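Local coordinates for lipoprotein (Streptococcus pneumoniae serotype 4, PDB 6JF1), which binds L-methionine as the substrate-binding lipoprotein of an ABC-type methionine importer, at residues Q67-T72 / K97-I102. Residues are numbered along the deposited sequence; the frame is centred on the assembly and turned at random.
Sequences QPNKAT and KDLVAI
Leu99, the neighbour of Val100, lays one methyl against Asn69 and the other near Thr72, both on the short helix 68-73. Its CB points at the helix, and CG stands anti to the carbonyl carbon (chi1 -51°), from where the chain extends with CD1 leading. CD1 makes every approach of the Leu99 side chain within 4.2 Å. Leu99 CD1 comes to 3.5 Å from Asn69 OD1. The same CD1 of Leu99 lies 3.8 Å from Asn69 CG and, on the backbone, equally far from Asn69 O. Leu99 CD2, the second branch, stays 4.4 Å from Thr72 CG2, a loose methyl-to-methyl approach. Trp91 of helix 85-95 also touches both Leu99 and Asn69, while the backbone O of Leu99 accepts from Asn92 of the same helix.

No hydrogen bond crosses between 67-72 and 97-102; the Asn69 amide is satisfied by strand 79-84. Asn69 ND2 bonds to Gln83, a residue of the methionine pocket, and Asn69 OD1 accepts from Asn80, which fixes the turn of the amide. Thr72 OG1 also pairs with Asn80 and donates to Pro68 O one turn back, at 2.7 Å; Thr72 N reaches that oxygen from the opposite face of its carbonyl plane.

The contact thus joins helix 68-73 to segment 97-102 within the lobe built on the seven-stranded sheet, one of two that enclose the methionine. Only van der Waals contact links the two segments: CD1 of Leu99 lies over one face of the buried Asn69 amide, nearest its OD1, and the amide's hydrogen bonds go to Asn80 and Gln83; Asn69 is therefore probably a second-shell support for Gln83 beside the bound methionine.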
loop_
_atom_site.group_PDB
_atom_site.type_symbol
_atom_site.label_atom_id
_atom_site.label_comp_id
_atom_site.label_asym_id
_atom_site.label_seq_id
_atom_site.Cartn_x
_atom_site.Cartn_y
_atom_site.Cartn_z
ATOM N N GLN A 67 -10.091 -4.569 -4.951
ATOM C CA GLN A 67 -10.671 -4.561 -6.314
ATOM C C GLN A 67 -9.626 -4.663 -7.433
ATOM O O GLN A 67 -9.945 -5.259 -8.431
ATOM C CB GLN A 67 -11.519 -3.314 -6.583
ATOM C CG GLN A 67 -12.705 -3.156 -5.635
ATOM C CD GLN A 67 -13.718 -4.254 -5.837
ATOM O OE1 GLN A 67 -14.241 -4.449 -6.933
ATOM N NE2 GLN A 67 -13.989 -4.996 -4.773
ATOM N N PRO A 68 -8.426 -4.023 -7.319
ATOM C CA PRO A 68 -7.587 -3.952 -8.580
ATOM C C PRO A 68 -7.134 -5.281 -9.216
ATOM O O PRO A 68 -6.995 -5.368 -10.463
ATOM C CB PRO A 68 -6.381 -3.071 -8.212
ATOM C CG PRO A 68 -6.934 -2.160 -7.118
ATOM C CD PRO A 68 -7.929 -3.022 -6.355
ATOM N N ASN A 69 -6.858 -6.282 -8.394
ATOM C CA ASN A 69 -6.366 -7.574 -8.880
ATOM C C ASN A 69 -7.509 -8.260 -9.636
ATOM O O ASN A 69 -7.298 -8.844 -10.695
ATOM C CB ASN A 69 -5.905 -8.477 -7.715
ATOM C CG ASN A 69 -4.455 -8.234 -7.355
ATOM O OD1 ASN A 69 -3.691 -7.755 -8.174
ATOM N ND2 ASN A 69 -4.086 -8.481 -6.119
ATOM N N LYS A 70 -8.712 -8.181 -9.063
ATOM C CA LYS A 70 -9.926 -8.702 -9.743
ATOM C C LYS A 70 -10.107 -8.017 -11.106
ATOM O O LYS A 70 -10.401 -8.685 -12.088
ATOM C CB LYS A 70 -11.182 -8.519 -8.886
ATOM C CG LYS A 70 -12.467 -9.060 -9.509
ATOM C CD LYS A 70 -13.533 -9.449 -8.502
ATOM C CE LYS A 70 -14.122 -8.235 -7.811
ATOM N N ALA A 71 -9.983 -6.689 -11.162
ATOM C CA ALA A 71 -10.081 -5.949 -12.454
ATOM C C ALA A 71 -9.076 -6.490 -13.475
ATOM O O ALA A 71 -9.381 -6.601 -14.686
ATOM C CB ALA A 71 -9.868 -4.475 -12.239
ATOM N N THR A 72 -7.891 -6.855 -12.992
ATOM C CA THR A 72 -6.832 -7.331 -13.868
ATOM C C THR A 72 -7.134 -8.764 -14.354
ATOM O O THR A 72 -6.962 -9.087 -15.552
ATOM C CB THR A 72 -5.472 -7.184 -13.168
ATOM O OG1 THR A 72 -5.399 -5.872 -12.592
ATOM C CG2 THR A 72 -4.301 -7.431 -14.088
ATOM N N LYS A 97 -5.469 -17.696 -8.610
ATOM C CA LYS A 97 -5.049 -17.014 -9.856
ATOM C C LYS A 97 -3.518 -16.947 -9.904
ATOM O O LYS A 97 -2.854 -17.349 -8.963
ATOM C CB LYS A 97 -5.673 -15.617 -9.974
ATOM C CG LYS A 97 -7.195 -15.574 -9.944
ATOM C CD LYS A 97 -7.857 -15.924 -11.250
ATOM C CE LYS A 97 -9.361 -16.025 -11.089
ATOM N NZ LYS A 97 -10.001 -16.592 -12.298
ATOM N N ASP A 98 -2.969 -16.468 -11.010
ATOM C CA ASP A 98 -1.529 -16.407 -11.151
ATOM C C ASP A 98 -1.132 -15.114 -11.894
ATOM O O ASP A 98 -0.444 -15.192 -12.921
ATOM C CB ASP A 98 -1.007 -17.694 -11.806
ATOM C CG ASP A 98 -1.486 -17.911 -13.237
ATOM O OD1 ASP A 98 -2.450 -17.209 -13.674
ATOM O OD2 ASP A 98 -0.888 -18.779 -13.924
ATOM N N LEU A 99 -1.584 -13.945 -11.423
ATOM C CA LEU A 99 -1.025 -12.655 -11.887
ATOM C C LEU A 99 0.453 -12.607 -11.496
ATOM O O LEU A 99 0.865 -13.223 -10.535
ATOM C CB LEU A 99 -1.740 -11.492 -11.183
ATOM C CG LEU A 99 -3.268 -11.535 -11.240
ATOM C CD1 LEU A 99 -3.879 -10.380 -10.431
ATOM C CD2 LEU A 99 -3.755 -11.525 -12.692
ATOM N N VAL A 100 1.217 -11.822 -12.221
ATOM C CA VAL A 100 2.681 -11.835 -12.070
ATOM C C VAL A 100 3.145 -10.386 -11.907
ATOM O O VAL A 100 2.504 -9.488 -12.441
ATOM C CB VAL A 100 3.378 -12.508 -13.275
ATOM C CG1 VAL A 100 2.964 -13.982 -13.402
ATOM C CG2 VAL A 100 3.107 -11.792 -14.601
ATOM N N ALA A 101 4.256 -10.207 -11.186
ATOM C CA ALA A 101 4.953 -8.951 -11.049
ATOM C C ALA A 101 5.886 -8.809 -12.259
ATOM O O ALA A 101 6.516 -9.816 -12.628
ATOM C CB ALA A 101 5.766 -8.979 -9.769
ATOM N N ILE A 102 5.917 -7.623 -12.920
ATOM C CA ILE A 102 6.766 -7.430 -14.108
ATOM C C ILE A 102 7.726 -6.260 -13.862
ATOM O O ILE A 102 8.504 -5.931 -14.748
ATOM C CB ILE A 102 5.894 -7.204 -15.364
ATOM C CG1 ILE A 102 4.991 -5.980 -15.180
ATOM C CG2 ILE A 102 5.081 -8.461 -15.646
ATOM C CD1 ILE A 102 4.244 -5.539 -16.425
#